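Local coordinates for protein interpain A (Prevotella intermedia, PDB 3BB7) that probably hydrolyses peptide bonds as a cysteine protease of the C10 family, present here as the zymogen fragment with its prodomain attached to the catalytic domain, at residues D297-G302 with S306-Q311; F23-A28 with K52-A57; T160-N165 with A179-T184. The protein carries 1 engineered substitution. All coordinates share one frame; numbering follows the deposited sequence.

Contact 1. Residues D297-G302 with S306-Q311; sequences DLLNPG and SFTAEQ
Thr308 reaches across to the backbone from Asn300 to Gly302 and does most of the joining. Its OG1, placed between the backbone N and the carbonyl carbon of its own residue (chi1 56°), donates to Asn300 O at 2.9 Å and approaches from a direction tilted out of that carbonyl's plane. The same hydroxyl receives a weak, bent bond from Gly302 N, also 2.9 Å from Thr308 OG1, and Ser306 OG, bonded in addition to Asn303 O, draws a second weak one from that N-H. The two runs belong to one loop between strands 292-294 and 312-315. Its later half makes a type I beta turn from Phe307 to Glu310, and Leu299, in the earlier half, centres an inverse gamma turn. Leu299, which also touches the Thr308 methyl, is gripped mainly by Gln311. Gln311 NE2 donates to Leu299 O at 2.8 Å (157° at the hydrogen) and to Thr308 O at 2.7 Å; both acceptors lie close to the amide plane, which fixes the rotation of the group. Leu299 CB rests 3.5 Å from Gln311 NE2, while OE1 is held by Tyr253 and Arg229. Next to Gln311, Glu310 OE1 bonds to NE2 of His267, the predicted proton acceptor.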
loop_
_atom_site.group_PDB
_atom_site.type_symbol
_atom_site.label_atom_id
_atom_site.label_comp_id
_atom_site.label_asym_id
_atom_site.label_seq_id
_atom_site.Cartn_x
_atom_site.Cartn_y
_atom_site.Cartn_z
ATOM N N ASP A 297 12.451 0.043 -8.071
ATOM C CA ASP A 297 13.573 -0.804 -8.489
ATOM C C ASP A 297 14.860 -0.492 -7.732
ATOM O O ASP A 297 15.583 -1.395 -7.300
ATOM C CB ASP A 297 13.802 -0.745 -10.011
ATOM C CG ASP A 297 13.911 0.672 -10.571
ATOM O OD1 ASP A 297 13.818 1.685 -9.834
ATOM O OD2 ASP A 297 14.106 0.780 -11.808
ATOM N N LEU A 298 15.106 0.790 -7.512
ATOM C CA LEU A 298 16.333 1.231 -6.847
ATOM C C LEU A 298 16.309 1.062 -5.324
ATOM O O LEU A 298 17.298 1.397 -4.656
ATOM C CB LEU A 298 16.634 2.683 -7.220
ATOM C CG LEU A 298 15.501 3.699 -7.323
ATOM C CD1 LEU A 298 14.638 3.783 -6.091
ATOM C CD2 LEU A 298 16.076 5.089 -7.662
ATOM N N LEU A 299 15.218 0.538 -4.763
ATOM C CA LEU A 299 15.157 0.356 -3.287
ATOM C C LEU A 299 15.743 -1.005 -2.859
ATOM O O LEU A 299 15.043 -1.835 -2.275
ATOM C CB LEU A 299 13.723 0.545 -2.738
ATOM C CG LEU A 299 13.101 1.920 -3.055
ATOM C CD1 LEU A 299 11.709 1.977 -2.503
ATOM C CD2 LEU A 299 13.941 3.042 -2.496
ATOM N N ASN A 300 17.027 -1.238 -3.158
ATOM C CA ASN A 300 17.654 -2.514 -2.754
ATOM C C ASN A 300 17.681 -2.579 -1.223
ATOM O O ASN A 300 18.019 -1.597 -0.579
ATOM C CB ASN A 300 19.092 -2.585 -3.298
ATOM C CG ASN A 300 19.791 -3.890 -2.962
ATOM O OD1 ASN A 300 19.585 -4.920 -3.614
ATOM N ND2 ASN A 300 20.598 -3.861 -1.924
ATOM N N PRO A 301 17.266 -3.705 -0.640
ATOM C CA PRO A 301 17.299 -3.874 0.812
ATOM C C PRO A 301 18.691 -3.647 1.375
ATOM O O PRO A 301 19.673 -4.104 0.787
ATOM C CB PRO A 301 16.865 -5.347 0.991
ATOM C CG PRO A 301 16.007 -5.594 -0.151
ATOM C CD PRO A 301 16.619 -4.843 -1.306
ATOM N N GLY A 302 18.784 -2.930 2.490
ATOM C CA GLY A 302 20.084 -2.794 3.202
ATOM C C GLY A 302 20.211 -3.823 4.314
ATOM O O GLY A 302 19.681 -4.944 4.188
ATOM N N SER A 306 17.616 -1.125 7.995
ATOM C CA SER A 306 17.435 -0.031 7.032
ATOM C C SER A 306 15.955 0.171 6.718
ATOM O O SER A 306 15.146 -0.714 6.925
ATOM C CB SER A 306 18.143 -0.373 5.721
ATOM O OG SER A 306 17.603 -1.554 5.138
ATOM N N PHE A 307 15.604 1.336 6.195
ATOM C CA PHE A 307 14.246 1.531 5.686
ATOM C C PHE A 307 13.934 0.599 4.526
ATOM O O PHE A 307 12.805 0.162 4.379
ATOM C CB PHE A 307 14.060 2.980 5.220
ATOM C CG PHE A 307 14.070 3.977 6.338
ATOM C CD1 PHE A 307 12.951 4.125 7.151
ATOM C CD2 PHE A 307 15.197 4.758 6.581
ATOM C CE1 PHE A 307 12.960 5.036 8.197
ATOM C CE2 PHE A 307 15.210 5.682 7.613
ATOM C CZ PHE A 307 14.089 5.818 8.422
ATOM N N THR A 308 14.922 0.308 3.675
ATOM C CA THR A 308 14.664 -0.503 2.457
ATOM C C THR A 308 14.467 -1.978 2.734
ATOM O O THR A 308 13.951 -2.726 1.896
ATOM C CB THR A 308 15.764 -0.368 1.387
ATOM O OG1 THR A 308 17.036 -0.706 1.965
ATOM C CG2 THR A 308 15.814 1.021 0.843
ATOM N N ALA A 309 14.887 -2.415 3.914
ATOM C CA ALA A 309 14.681 -3.795 4.291
ATOM C C ALA A 309 13.190 -4.056 4.515
ATOM O O ALA A 309 12.730 -5.194 4.449
ATOM C CB ALA A 309 15.473 -4.094 5.549
ATOM N N GLU A 310 12.430 -2.991 4.756
ATOM C CA GLU A 310 10.992 -3.097 5.083
ATOM C C GLU A 310 10.139 -3.181 3.817
ATOM O O GLU A 310 9.283 -2.310 3.552
ATOM C CB GLU A 310 10.592 -1.915 5.975
ATOM C CG GLU A 310 11.498 -1.799 7.222
ATOM C CD GLU A 310 11.343 -0.489 7.959
ATOM O OE1 GLU A 310 10.636 0.418 7.459
ATOM O OE2 GLU A 310 11.957 -0.362 9.055
ATOM N N GLN A 311 10.354 -4.253 3.048
ATOM C CA GLN A 311 9.624 -4.449 1.790
ATOM C C GLN A 311 9.210 -5.893 1.644
ATOM O O GLN A 311 10.042 -6.769 1.395
ATOM C CB GLN A 311 10.467 -4.056 0.579
ATOM C CG GLN A 311 10.769 -2.576 0.482
ATOM C CD GLN A 311 11.608 -2.277 -0.738
ATOM O OE1 GLN A 311 11.100 -2.248 -1.876
ATOM N NE2 GLN A 311 12.895 -2.041 -0.521
#

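Contact 2. Residues F23-A28 with K52-A57; sequences FAVISA and KWWLKA
Val25 meets the helix through one methyl: CG1 sits 4.2 Å from Trp54 CZ3, at the edge of the indole and near its plane, so the branch abuts the rim of the six-membered ring. This is the closer half of the contact. Trp54 turns its ring toward the strand with CG anti to the backbone N (chi1 -179°), and the indole is steadied by a bond from NE1 to Lys295 O and an edge-to-face meeting with Tyr294. The other half is looser. Leu55 reaches the same Val25 methyl with the end of its side chain, Leu55 CD2 lying 4.5 Å from Val25 CG1, and it is partly open to solvent, also touching Tyr13. Lys52 and Lys56, one turn apart on the helix, are exposed, though Lys56 also lies against Phe307. The backbones stay well apart, with Val25 CA 9.3 Å from Leu55 CA, as expected of a helix laid on a sheet through side chains alone. Val25 CG2, the other branch, lies in plane at the edge of the Phe23 ring. Within the Spi-type inhibitor region, strand 23-26 is hydrogen-bonded between strands 14-18 and 35-39, and helix 49-68 packs on it while Trp53 stacks on His267 of the catalytic domain.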
loop_
_atom_site.group_PDB
_atom_site.type_symbol
_atom_site.label_atom_id
_atom_site.label_comp_id
_atom_site.label_asym_id
_atom_site.label_seq_id
_atom_site.Cartn_x
_atom_site.Cartn_y
_atom_site.Cartn_z
ATOM N N PHE A 23 2.742 16.870 -9.794
ATOM C CA PHE A 23 4.090 17.153 -9.284
ATOM C C PHE A 23 5.046 16.017 -9.602
ATOM O O PHE A 23 4.634 14.910 -9.969
ATOM C CB PHE A 23 4.076 17.398 -7.771
ATOM C CG PHE A 23 3.788 16.172 -6.948
ATOM C CD1 PHE A 23 4.833 15.409 -6.410
ATOM C CD2 PHE A 23 2.485 15.788 -6.703
ATOM C CE1 PHE A 23 4.579 14.258 -5.646
ATOM C CE2 PHE A 23 2.208 14.649 -5.921
ATOM C CZ PHE A 23 3.243 13.884 -5.390
ATOM N N ALA A 24 6.328 16.284 -9.410
ATOM C CA ALA A 24 7.345 15.252 -9.546
ATOM C C ALA A 24 8.267 15.304 -8.361
ATOM O O ALA A 24 8.396 16.359 -7.718
ATOM C CB ALA A 24 8.131 15.435 -10.837
ATOM N N VAL A 25 8.910 14.170 -8.088
ATOM C CA VAL A 25 9.957 14.067 -7.076
ATOM C C VAL A 25 11.227 13.801 -7.881
ATOM O O VAL A 25 11.288 12.858 -8.687
ATOM C CB VAL A 25 9.679 12.967 -6.071
ATOM C CG1 VAL A 25 10.774 12.966 -4.993
ATOM C CG2 VAL A 25 8.260 13.135 -5.459
ATOM N N ILE A 26 12.212 14.673 -7.677
ATOM C CA ILE A 26 13.403 14.803 -8.529
ATOM C C ILE A 26 14.679 14.710 -7.683
ATOM O O ILE A 26 14.779 15.361 -6.637
ATOM C CB ILE A 26 13.349 16.199 -9.243
ATOM C CG1 ILE A 26 12.131 16.290 -10.189
ATOM C CG2 ILE A 26 14.678 16.600 -9.922
ATOM C CD1 ILE A 26 12.089 15.245 -11.193
ATOM N N SER A 27 15.638 13.890 -8.126
ATOM C CA SER A 27 16.977 13.822 -7.501
ATOM C C SER A 27 17.933 14.678 -8.289
ATOM O O SER A 27 17.582 15.176 -9.356
ATOM C CB SER A 27 17.507 12.383 -7.505
ATOM O OG SER A 27 17.851 11.985 -8.829
ATOM N N ALA A 28 19.142 14.863 -7.767
ATOM C CA ALA A 28 20.175 15.605 -8.479
ATOM C C ALA A 28 21.516 15.029 -8.109
ATOM O O ALA A 28 22.193 15.514 -7.191
ATOM C CB ALA A 28 20.100 17.108 -8.185
ATOM N N LYS A 52 5.579 8.744 3.371
ATOM C CA LYS A 52 6.691 9.158 4.229
ATOM C C LYS A 52 7.798 8.102 4.271
ATOM O O LYS A 52 8.991 8.451 4.189
ATOM C CB LYS A 52 6.177 9.478 5.636
ATOM C CG LYS A 52 5.504 10.822 5.690
ATOM C CD LYS A 52 5.075 11.173 7.123
ATOM C CE LYS A 52 4.864 12.675 7.285
ATOM N NZ LYS A 52 4.154 13.254 6.100
ATOM N N TRP A 53 7.413 6.822 4.363
ATOM C CA TRP A 53 8.385 5.727 4.313
ATOM C C TRP A 53 9.172 5.778 3.002
ATOM O O TRP A 53 10.414 5.705 3.004
ATOM C CB TRP A 53 7.721 4.348 4.464
ATOM C CG TRP A 53 8.681 3.269 4.095
ATOM C CD1 TRP A 53 9.705 2.751 4.874
ATOM C CD2 TRP A 53 8.792 2.629 2.820
ATOM N NE1 TRP A 53 10.390 1.785 4.167
ATOM C CE2 TRP A 53 9.873 1.711 2.898
ATOM C CE3 TRP A 53 8.069 2.730 1.627
ATOM C CZ2 TRP A 53 10.279 0.933 1.799
ATOM C CZ3 TRP A 53 8.453 1.946 0.529
ATOM C CH2 TRP A 53 9.554 1.052 0.628
ATOM N N TRP A 54 8.453 5.913 1.893
ATOM C CA TRP A 54 9.076 5.882 0.578
ATOM C C TRP A 54 10.129 7.006 0.472
ATOM O O TRP A 54 11.235 6.779 -0.020
ATOM C CB TRP A 54 8.012 6.015 -0.516
ATOM C CG TRP A 54 8.614 5.974 -1.888
ATOM C CD1 TRP A 54 8.983 4.855 -2.605
ATOM C CD2 TRP A 54 8.908 7.105 -2.718
ATOM N NE1 TRP A 54 9.524 5.234 -3.821
ATOM C CE2 TRP A 54 9.463 6.607 -3.927
ATOM C CE3 TRP A 54 8.745 8.491 -2.556
ATOM C CZ2 TRP A 54 9.916 7.452 -4.938
ATOM C CZ3 TRP A 54 9.172 9.332 -3.576
ATOM C CH2 TRP A 54 9.741 8.805 -4.754
ATOM N N LEU A 55 9.805 8.205 0.937
ATOM C CA LEU A 55 10.773 9.299 0.907
ATOM C C LEU A 55 12.017 8.977 1.742
ATOM O O LEU A 55 13.149 9.294 1.335
ATOM C CB LEU A 55 10.140 10.602 1.403
ATOM C CG LEU A 55 9.078 11.228 0.488
ATOM C CD1 LEU A 55 8.423 12.423 1.212
ATOM C CD2 LEU A 55 9.643 11.680 -0.855
ATOM N N LYS A 56 11.816 8.390 2.915
ATOM C CA LYS A 56 12.960 8.010 3.779
ATOM C C LYS A 56 13.840 6.937 3.112
ATOM O O LYS A 56 15.076 7.023 3.136
ATOM C CB LYS A 56 12.450 7.540 5.147
ATOM C CG LYS A 56 11.859 8.683 5.993
ATOM C CD LYS A 56 11.593 8.247 7.424
ATOM C CE LYS A 56 11.532 9.460 8.358
ATOM N NZ LYS A 56 11.624 9.094 9.820
ATOM N N ALA A 57 13.198 5.955 2.487
ATOM C CA ALA A 57 13.888 4.893 1.746
ATOM C C ALA A 57 14.665 5.459 0.531
ATOM O O ALA A 57 15.819 5.078 0.295
ATOM C CB ALA A 57 12.869 3.852 1.290
#

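Contact 3. Residues T160-N165 with A179-T184; sequences TYDWAN and ANAVAT
The Tyr161 ring is met obliquely by the methyl of Thr184, Thr184 CG2 lying 4.4 Å from Tyr161 CE2, and Tyr161 OH bonds to His188 ND1, with the tyrosine and imidazole rings roughly perpendicular. On one face of the neighbouring Trp163 indole lies Tyr161 CB, 3.4 Å above the plane and offset toward the rim. Farther along the loop an amide meets a carboxylate: Asn165 ND2 donates to Asp162 OD1 at 2.9 Å, nearly straight at 171°. The acceptor is in the amide plane of Asn165, but the amide reaches OD1 on its syn side, 29° out of the carboxylate plane. Asp162 centres an inverse gamma turn and leads into a short 3-10 segment, so the loop after strand 150-154 curls against helix 176-192 within the catalytic domain. The methyl of Ala181 fits into this curl. Its CB stands 3.9 Å from Asp162 CB and 3.7 Å from Asn165 CB, with the carbonyl oxygens of both loop residues also close by. A water links the backbones beside it, accepting from Asp162 N at 2.9 Å and donating to Ala181 O at 3.0 Å. One turn along the helix from Asn180, Thr184 OG1 donates to Asn180 O, arriving from the face of that carbonyl opposite to Thr184 N. Trp163 also reaches Leu125 and Asn126 on helix 116-128, and its NE1 bonds to Pro131 O.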
loop_
_atom_site.group_PDB
_atom_site.type_symbol
_atom_site.label_atom_id
_atom_site.label_comp_id
_atom_site.label_asym_id
_atom_site.label_seq_id
_atom_site.Cartn_x
_atom_site.Cartn_y
_atom_site.Cartn_z
ATOM N N THR A 160 -21.643 -11.788 3.773
ATOM C CA THR A 160 -21.638 -11.645 2.330
ATOM C C THR A 160 -21.170 -10.219 2.043
ATOM O O THR A 160 -21.930 -9.268 2.249
ATOM C CB THR A 160 -23.050 -11.887 1.753
ATOM O OG1 THR A 160 -23.469 -13.217 2.111
ATOM C CG2 THR A 160 -23.046 -11.755 0.247
ATOM N N TYR A 161 -19.926 -10.062 1.592
ATOM C CA TYR A 161 -19.365 -8.717 1.376
ATOM C C TYR A 161 -20.206 -7.934 0.378
ATOM O O TYR A 161 -20.607 -8.443 -0.671
ATOM C CB TYR A 161 -17.868 -8.777 1.001
ATOM C CG TYR A 161 -17.119 -9.431 2.122
ATOM C CD1 TYR A 161 -16.719 -10.751 2.030
ATOM C CD2 TYR A 161 -16.879 -8.743 3.328
ATOM C CE1 TYR A 161 -16.111 -11.393 3.116
ATOM C CE2 TYR A 161 -16.257 -9.360 4.394
ATOM C CZ TYR A 161 -15.885 -10.704 4.295
ATOM O OH TYR A 161 -15.311 -11.347 5.396
ATOM N N ASP A 162 -20.528 -6.699 0.720
ATOM C CA ASP A 162 -21.495 -5.926 -0.068
ATOM C C ASP A 162 -20.777 -5.151 -1.174
ATOM O O ASP A 162 -20.705 -3.912 -1.151
ATOM C CB ASP A 162 -22.293 -5.023 0.857
ATOM C CG ASP A 162 -23.487 -4.359 0.164
ATOM O OD1 ASP A 162 -24.128 -3.522 0.836
ATOM O OD2 ASP A 162 -23.807 -4.665 -1.016
ATOM N N TRP A 163 -20.229 -5.892 -2.137
ATOM C CA TRP A 163 -19.427 -5.287 -3.215
ATOM C C TRP A 163 -20.142 -4.172 -3.974
ATOM O O TRP A 163 -19.523 -3.187 -4.358
ATOM C CB TRP A 163 -18.945 -6.353 -4.208
ATOM C CG TRP A 163 -18.179 -7.457 -3.530
ATOM C CD1 TRP A 163 -18.560 -8.754 -3.370
ATOM C CD2 TRP A 163 -16.947 -7.316 -2.806
ATOM N NE1 TRP A 163 -17.599 -9.459 -2.697
ATOM C CE2 TRP A 163 -16.606 -8.588 -2.303
ATOM C CE3 TRP A 163 -16.077 -6.244 -2.574
ATOM C CZ2 TRP A 163 -15.423 -8.818 -1.569
ATOM C CZ3 TRP A 163 -14.908 -6.463 -1.827
ATOM C CH2 TRP A 163 -14.602 -7.739 -1.310
ATOM N N ALA A 164 -21.450 -4.324 -4.164
ATOM C CA ALA A 164 -22.218 -3.326 -4.941
ATOM C C ALA A 164 -22.299 -1.971 -4.242
ATOM O O ALA A 164 -22.611 -0.982 -4.922
ATOM C CB ALA A 164 -23.635 -3.854 -5.259
ATOM N N ASN A 165 -22.024 -1.919 -2.927
ATOM C CA ASN A 165 -22.070 -0.664 -2.159
ATOM C C ASN A 165 -20.688 -0.135 -1.782
ATOM O O ASN A 165 -20.572 0.789 -0.951
ATOM C CB ASN A 165 -22.956 -0.825 -0.906
ATOM C CG ASN A 165 -24.417 -0.524 -1.172
ATOM O OD1 ASN A 165 -24.760 0.437 -1.884
ATOM N ND2 ASN A 165 -25.294 -1.350 -0.614
ATOM N N ALA A 179 -21.116 3.248 3.551
ATOM C CA ALA A 179 -20.174 3.317 4.669
ATOM C C ALA A 179 -20.051 1.962 5.332
ATOM O O ALA A 179 -18.942 1.502 5.589
ATOM C CB ALA A 179 -20.640 4.337 5.652
ATOM N N ASN A 180 -21.175 1.315 5.621
ATOM C CA ASN A 180 -21.113 0.002 6.263
ATOM C C ASN A 180 -20.442 -1.080 5.402
ATOM O O ASN A 180 -19.762 -1.976 5.909
ATOM C CB ASN A 180 -22.510 -0.404 6.685
ATOM C CG ASN A 180 -22.968 0.360 7.915
ATOM O OD1 ASN A 180 -22.140 0.826 8.703
ATOM N ND2 ASN A 180 -24.263 0.466 8.096
ATOM N N ALA A 181 -20.668 -1.010 4.092
ATOM C CA ALA A 181 -20.069 -1.973 3.178
ATOM C C ALA A 181 -18.577 -1.944 3.307
ATOM O O ALA A 181 -17.956 -2.982 3.511
ATOM C CB ALA A 181 -20.473 -1.685 1.758
ATOM N N VAL A 182 -17.988 -0.750 3.167
ATOM C CA VAL A 182 -16.546 -0.662 3.216
ATOM C C VAL A 182 -16.005 -0.867 4.641
ATOM O O VAL A 182 -14.919 -1.456 4.792
ATOM C CB VAL A 182 -16.001 0.641 2.548
ATOM C CG1 VAL A 182 -16.278 1.895 3.389
ATOM C CG2 VAL A 182 -14.521 0.513 2.283
ATOM N N ALA A 183 -16.736 -0.395 5.662
ATOM C CA ALA A 183 -16.269 -0.536 7.042
ATOM C C ALA A 183 -16.195 -2.001 7.456
ATOM O O ALA A 183 -15.307 -2.370 8.201
ATOM C CB ALA A 183 -17.177 0.219 7.984
ATOM N N THR A 184 -17.160 -2.818 7.005
ATOM C CA THR A 184 -17.149 -4.249 7.294
ATOM C C THR A 184 -15.907 -4.886 6.679
ATOM O O THR A 184 -15.210 -5.639 7.356
ATOM C CB THR A 184 -18.423 -4.896 6.738
ATOM O OG1 THR A 184 -19.564 -4.333 7.414
ATOM C CG2 THR A 184 -18.382 -6.399 6.927
HETATM O O HOH W 1 -19.308 -5.604 3.166
#

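Along the chain the order is contact 2, contact 3, contact 1, each closing before the next opens. Contacts 1 and 2 have centres 14 Å apart and touch: Trp53 NE1 probably bonds to Phe307 O at 2.9 Å. Contact 2 includes strand 23-26 of the large antiparallel sheet, in which prodomain strands continue into catalytic-domain ones, and contact 1 lies in the loop joining its strands 292-294 and 312-315. Contact 3 lies across the chain's centre, about 35 Å from both others between centres, on helix 176-192. Contacts 1 and 2 thus meet where the prodomain helix lies against the catalytic domain, beside His267 of the predicted active site, consistent with a prodomain that hinders it; contact 3 belongs to the catalytic domain alone.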